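Local structure of thiosulfate reductase (Thermus thermophilus, 2VPZ) at residues 119-124 and 523-528; 375-380 and 532-537. The protein probably reduces polysulfide or thiosulfate as a molybdenum oxidoreductase, carrying two bound molybdopterin guanine dinucleotides, a molybdenum atom and a 4Fe-4S cluster. All coordinates share one frame; numbering follows the deposited sequence.

Contact 1 (119-124 and 523-528)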
loop_
_atom_site.group_PDB
_atom_site.type_symbol
_atom_site.label_atom_id
_atom_site.label_comp_id
_atom_site.label_asym_id
_atom_site.label_seq_id
_atom_site.Cartn_x
_atom_site.Cartn_y
_atom_site.Cartn_z
ATOM N N GLU A 119 22.569 -39.230 52.755
ATOM C CA GLU A 119 22.139 -38.534 53.974
ATOM C C GLU A 119 20.786 -37.805 53.830
ATOM O O GLU A 119 19.958 -37.865 54.752
ATOM C CB GLU A 119 23.217 -37.559 54.475
ATOM C CG GLU A 119 22.641 -36.237 55.005
ATOM C CD GLU A 119 23.035 -35.894 56.446
ATOM O OE1 GLU A 119 22.125 -35.820 57.309
ATOM O OE2 GLU A 119 24.242 -35.696 56.714
ATOM N N ALA A 120 20.557 -37.123 52.707
ATOM C CA ALA A 120 19.289 -36.402 52.473
ATOM C C ALA A 120 18.106 -37.373 52.297
ATOM O O ALA A 120 17.015 -37.137 52.836
ATOM C CB ALA A 120 19.401 -35.462 51.215
ATOM N N LEU A 121 18.325 -38.468 51.571
ATOM C CA LEU A 121 17.285 -39.471 51.360
ATOM C C LEU A 121 16.901 -40.252 52.652
ATOM O O LEU A 121 15.734 -40.606 52.833
ATOM C CB LEU A 121 17.676 -40.433 50.188
ATOM C CG LEU A 121 17.491 -39.860 48.756
ATOM C CD1 LEU A 121 17.964 -40.874 47.691
ATOM C CD2 LEU A 121 16.012 -39.483 48.504
ATOM N N ASP A 122 17.863 -40.462 53.565
ATOM C CA ASP A 122 17.646 -41.141 54.872
ATOM C C ASP A 122 16.817 -40.231 55.779
ATOM O O ASP A 122 15.851 -40.651 56.437
ATOM C CB ASP A 122 18.946 -41.433 55.632
ATOM C CG ASP A 122 19.719 -42.658 55.105
ATOM O OD1 ASP A 122 19.189 -43.368 54.236
ATOM O OD2 ASP A 122 20.848 -42.881 55.599
ATOM N N HIS A 123 17.250 -38.973 55.832
ATOM C CA HIS A 123 16.598 -37.931 56.618
ATOM C C HIS A 123 15.101 -37.808 56.236
ATOM O O HIS A 123 14.251 -37.646 57.120
ATOM C CB HIS A 123 17.346 -36.579 56.456
ATOM C CG HIS A 123 16.874 -35.475 57.341
ATOM N ND1 HIS A 123 15.882 -34.619 56.986
ATOM C CD2 HIS A 123 17.247 -35.109 58.574
ATOM C CE1 HIS A 123 15.647 -33.772 57.965
ATOM N NE2 HIS A 123 16.470 -34.050 58.949
ATOM N N ILE A 124 14.761 -37.898 54.950
ATOM C CA ILE A 124 13.354 -37.821 54.514
ATOM C C ILE A 124 12.546 -39.078 54.953
ATOM O O ILE A 124 11.506 -38.933 55.597
ATOM C CB ILE A 124 13.235 -37.553 52.937
ATOM C CG1 ILE A 124 13.685 -36.135 52.600
ATOM C CG2 ILE A 124 11.770 -37.778 52.481
ATOM C CD1 ILE A 124 14.388 -35.976 51.230
ATOM N N ARG A 523 12.436 -44.231 43.185
ATOM C CA ARG A 523 12.892 -45.571 43.533
ATOM C C ARG A 523 13.744 -45.572 44.848
ATOM O O ARG A 523 13.538 -46.407 45.721
ATOM C CB ARG A 523 13.727 -46.158 42.389
ATOM C CG ARG A 523 14.151 -47.585 42.577
ATOM C CD ARG A 523 14.693 -48.152 41.290
ATOM N NE ARG A 523 15.459 -49.386 41.479
ATOM C CZ ARG A 523 16.544 -49.524 42.238
ATOM N NH1 ARG A 523 17.028 -48.499 42.915
ATOM N NH2 ARG A 523 17.151 -50.703 42.326
ATOM N N GLU A 524 14.680 -44.629 44.979
ATOM C CA GLU A 524 15.538 -44.497 46.174
ATOM C C GLU A 524 14.770 -44.217 47.483
ATOM O O GLU A 524 15.229 -44.565 48.573
ATOM C CB GLU A 524 16.627 -43.449 45.969
ATOM C CG GLU A 524 17.717 -43.873 45.003
ATOM C CD GLU A 524 18.473 -45.102 45.498
ATOM O OE1 GLU A 524 18.907 -45.076 46.673
ATOM O OE2 GLU A 524 18.610 -46.078 44.721
ATOM N N LEU A 525 13.631 -43.542 47.373
ATOM C CA LEU A 525 12.785 -43.251 48.532
ATOM C C LEU A 525 11.874 -44.483 48.755
ATOM O O LEU A 525 11.593 -44.862 49.899
ATOM C CB LEU A 525 11.938 -41.960 48.333
ATOM C CG LEU A 525 12.686 -40.610 48.446
ATOM C CD1 LEU A 525 11.912 -39.443 47.787
ATOM C CD2 LEU A 525 12.998 -40.304 49.932
ATOM N N GLY A 526 11.453 -45.103 47.649
ATOM C CA GLY A 526 10.604 -46.283 47.636
ATOM C C GLY A 526 11.182 -47.528 48.289
ATOM O O GLY A 526 10.459 -48.317 48.910
ATOM N N LEU A 527 12.491 -47.712 48.145
ATOM C CA LEU A 527 13.217 -48.817 48.770
ATOM C C LEU A 527 13.335 -48.524 50.310
ATOM O O LEU A 527 13.135 -49.431 51.127
ATOM C CB LEU A 527 14.603 -49.060 48.087
ATOM C CG LEU A 527 14.648 -49.416 46.576
ATOM C CD1 LEU A 527 16.027 -50.002 46.172
ATOM C CD2 LEU A 527 13.520 -50.415 46.221
ATOM N N ARG A 528 13.606 -47.279 50.683
ATOM C CA ARG A 528 13.671 -46.823 52.091
ATOM C C ARG A 528 12.306 -46.843 52.945
ATOM O O ARG A 528 12.411 -46.756 54.172
ATOM C CB ARG A 528 14.328 -45.395 52.159
ATOM C CG ARG A 528 15.882 -45.275 52.170
ATOM C CD ARG A 528 16.342 -43.974 51.483
ATOM N NE ARG A 528 17.367 -44.190 50.460
ATOM C CZ ARG A 528 18.673 -44.075 50.659
ATOM N NH1 ARG A 528 19.121 -43.732 51.852
ATOM N NH2 ARG A 528 19.533 -44.303 49.670
#
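Arg528 of helix 518-528, packed against Leu121 of helix 117-134, donates from NE to the backbone O of Glu524 at 2.9 Å in a bent bond. Its NH2 donates to Glu524 OE1 at 3.2 Å in a nearly straight one. Arg528 thus grips Glu524 of its own helix side-on with two nitrogens. Both acceptors lie close to the guanidinium plane, which should limit its rotation. The arginine chain is bent at chi2 and chi3, which folds it back to this position. CB of Leu121 sits over one guanidinium face, toward the rim, 3.8 Å from Arg528 NE. Across the contact, Arg528 NH1 forms a salt bridge with OD1 of Asp122. The modelled separation is too short for a sound bond, so its exact geometry is doubtful. Arg523 NH1 meets Glu524 OE2 at 3.4 Å and extends the charge network.

Beside these charges lies an apolar seam. Leu121 CD1 rests on Glu524 CB at 3.4 Å. Its other branch, CD2, meets Leu525 CD2 at 3.4 Å, and the two leucines cross at about a right angle. Ile124 CG2 touches the same Leu525 methyl at 3.8 Å. Phe436 of strand 435-438 packs on Ile124 and Leu525. The arrangement is a helix-helix packing in which the segments cross at -48°, set beside a parallel sheet and bordered by a salt-bridge network.

Contact 2 (375-380 and 532-537)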
loop_
_atom_site.group_PDB
_atom_site.type_symbol
_atom_site.label_atom_id
_atom_site.label_comp_id
_atom_site.label_asym_id
_atom_site.label_seq_id
_atom_site.Cartn_x
_atom_site.Cartn_y
_atom_site.Cartn_z
ATOM N N PRO A 375 4.458 -54.867 34.676
ATOM C CA PRO A 375 3.802 -55.791 35.629
ATOM C C PRO A 375 4.088 -55.655 37.122
ATOM O O PRO A 375 5.212 -55.870 37.588
ATOM C CB PRO A 375 4.175 -57.191 35.120
ATOM C CG PRO A 375 4.867 -56.957 33.791
ATOM C CD PRO A 375 5.508 -55.599 33.963
ATOM N N LEU A 376 3.040 -55.355 37.875
ATOM C CA LEU A 376 3.198 -55.128 39.296
ATOM C C LEU A 376 1.957 -55.464 40.139
ATOM O O LEU A 376 0.846 -55.658 39.601
ATOM C CB LEU A 376 3.564 -53.642 39.534
ATOM C CG LEU A 376 4.780 -52.863 38.978
ATOM C CD1 LEU A 376 4.673 -51.370 39.405
ATOM C CD2 LEU A 376 6.110 -53.466 39.493
ATOM N N PRO A 377 2.153 -55.585 41.472
ATOM C CA PRO A 377 1.022 -55.875 42.356
ATOM C C PRO A 377 0.091 -54.622 42.319
ATOM O O PRO A 377 0.577 -53.506 42.053
ATOM C CB PRO A 377 1.643 -56.019 43.753
ATOM C CG PRO A 377 3.139 -56.149 43.559
ATOM C CD PRO A 377 3.457 -55.795 42.121
ATOM N N PRO A 378 -1.242 -54.784 42.522
ATOM C CA PRO A 378 -2.101 -53.596 42.509
ATOM C C PRO A 378 -1.612 -52.565 43.556
ATOM O O PRO A 378 -0.987 -52.931 44.552
ATOM C CB PRO A 378 -3.472 -54.151 42.867
ATOM C CG PRO A 378 -3.488 -55.450 42.145
ATOM C CD PRO A 378 -2.062 -55.997 42.414
ATOM N N LEU A 379 -1.897 -51.288 43.351
ATOM C CA LEU A 379 -1.471 -50.248 44.291
ATOM C C LEU A 379 -2.403 -50.129 45.545
ATOM O O LEU A 379 -3.621 -50.345 45.414
ATOM C CB LEU A 379 -1.413 -48.880 43.565
ATOM C CG LEU A 379 -0.210 -48.174 42.888
ATOM C CD1 LEU A 379 1.075 -49.000 42.962
ATOM C CD2 LEU A 379 -0.577 -47.843 41.430
ATOM N N PRO A 380 -1.853 -49.873 46.774
ATOM C CA PRO A 380 -2.843 -49.758 47.853
ATOM C C PRO A 380 -4.104 -48.917 47.399
ATOM O O PRO A 380 -5.234 -49.386 47.514
ATOM C CB PRO A 380 -2.063 -49.085 48.986
ATOM C CG PRO A 380 -0.643 -49.623 48.835
ATOM C CD PRO A 380 -0.482 -49.951 47.319
ATOM N N GLU A 532 9.656 -52.047 47.840
ATOM C CA GLU A 532 10.495 -52.822 46.938
ATOM C C GLU A 532 9.633 -53.594 45.875
ATOM O O GLU A 532 10.049 -53.648 44.720
ATOM C CB GLU A 532 11.362 -53.781 47.765
ATOM C CG GLU A 532 10.991 -53.835 49.270
ATOM C CD GLU A 532 11.774 -52.837 50.150
ATOM O OE1 GLU A 532 13.032 -52.859 50.112
ATOM O OE2 GLU A 532 11.127 -52.047 50.884
ATOM N N GLN A 533 8.458 -54.160 46.213
ATOM C CA GLN A 533 7.645 -54.875 45.183
ATOM C C GLN A 533 7.287 -53.865 44.085
ATOM O O GLN A 533 7.173 -54.218 42.887
ATOM C CB GLN A 533 6.361 -55.541 45.746
ATOM C CG GLN A 533 5.217 -54.609 46.045
ATOM C CD GLN A 533 4.933 -54.525 47.524
ATOM O OE1 GLN A 533 3.849 -54.911 47.992
ATOM N NE2 GLN A 533 5.921 -54.052 48.292
ATOM N N TYR A 534 7.082 -52.624 44.500
ATOM C CA TYR A 534 6.900 -51.518 43.555
ATOM C C TYR A 534 8.439 -51.011 43.509
ATOM O O TYR A 534 9.118 -50.926 44.536
ATOM C CB TYR A 534 5.865 -50.425 44.067
ATOM C CG TYR A 534 4.505 -50.927 44.653
ATOM C CD1 TYR A 534 4.324 -51.021 46.030
ATOM C CD2 TYR A 534 3.416 -51.352 43.834
ATOM C CE1 TYR A 534 3.144 -51.502 46.609
ATOM C CE2 TYR A 534 2.207 -51.853 44.407
ATOM C CZ TYR A 534 2.090 -51.920 45.798
ATOM O OH TYR A 534 0.951 -52.430 46.374
ATOM N N PHE A 535 9.001 -50.830 42.304
ATOM C CA PHE A 535 10.428 -50.469 42.057
ATOM C C PHE A 535 11.411 -51.618 41.915
ATOM O O PHE A 535 12.630 -51.358 41.885
ATOM C CB PHE A 535 10.915 -49.540 43.147
ATOM C CG PHE A 535 10.198 -48.310 43.266
ATOM C CD1 PHE A 535 9.339 -48.069 44.319
ATOM C CD2 PHE A 535 10.255 -47.389 42.213
ATOM C CE1 PHE A 535 8.527 -46.961 44.341
ATOM C CE2 PHE A 535 9.463 -46.249 42.203
ATOM C CZ PHE A 535 8.579 -46.036 43.275
ATOM N N PRO A 536 10.904 -52.865 41.693
ATOM C CA PRO A 536 11.802 -54.008 41.536
ATOM C C PRO A 536 12.931 -53.818 40.506
ATOM O O PRO A 536 14.103 -54.021 40.825
ATOM C CB PRO A 536 10.854 -55.142 41.187
ATOM C CG PRO A 536 9.935 -54.468 40.232
ATOM C CD PRO A 536 9.689 -53.080 40.903
ATOM N N TRP A 537 12.568 -53.453 39.279
ATOM C CA TRP A 537 13.541 -53.180 38.181
ATOM C C TRP A 537 14.759 -52.380 38.705
ATOM O O TRP A 537 14.570 -51.412 39.440
ATOM C CB TRP A 537 12.892 -52.385 37.015
ATOM C CG TRP A 537 11.976 -51.253 37.464
ATOM C CD1 TRP A 537 10.655 -51.355 37.790
ATOM C CD2 TRP A 537 12.317 -49.853 37.658
ATOM N NE1 TRP A 537 10.159 -50.137 38.168
ATOM C CE2 TRP A 537 11.147 -49.196 38.099
ATOM C CE3 TRP A 537 13.494 -49.094 37.499
ATOM C CZ2 TRP A 537 11.110 -47.807 38.390
ATOM C CZ3 TRP A 537 13.466 -47.701 37.789
ATOM C CH2 TRP A 537 12.277 -47.086 38.228
#
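Two surface loops join here, a proline-rich one at 375-380 and the loop at 532-537 that follows helix 518-528. Tyr534 is the central side chain. Its OH donates a hydrogen bond to the backbone O of Pro378 at 2.7 Å. The C=O...donor angle is 149°, and the donor is tilted 17° from the carbonyl plane. Pro378 O lies at the edge of the phenol ring. Pro377 O is also near the ring plane, 3.3 Å from Tyr534 CE2. CD1 of Leu379 approaches the ring obliquely, at 3.4 Å from CE2 of Tyr534. The Pro380 and Tyr534 side chains approach from opposite directions, with Pro380 CD 3.6 Å from Tyr534 CZ, oblique to the ring. Gln533 CG lies over one face of the ring, toward its rim. The Gln533 chi1 of 76° sets this CG between the backbone N and the carbonyl carbon. The same CG touches CG of Pro377 at 3.6 Å. Farther along, Leu376 CD2 meets Gln533 O at 3.6 Å and CD of Pro536 at 3.9 Å. Helix 149-160 lies against both loops: Phe155 touches Leu376, Ala158 touches Leu379 and Ala159 touches Tyr534. Trp537 packs edge-to-face with Tyr543 of helix 540-551.

The centres of contacts 1 and 2 are about 17 Å apart, on the same side of the chain's centre. Helix 518-528 and the loop after it connect them. Arg523 NE probably donates a hydrogen bond to Trp537 O at 3.0 Å, tying the helix to the loop. Phe535 also packs against the helix, with CD2 at 3.5 Å from Arg523 CA and CE1 at 4.0 Å from Gly526 CA. In sequence the segments alternate: 119-124, 375-380, 523-528, 532-537. Both contacts lie away from the annotated sites. In contact 1, the Leu525 side chain is still about 12 Å from a bound molybdopterin guanine dinucleotide.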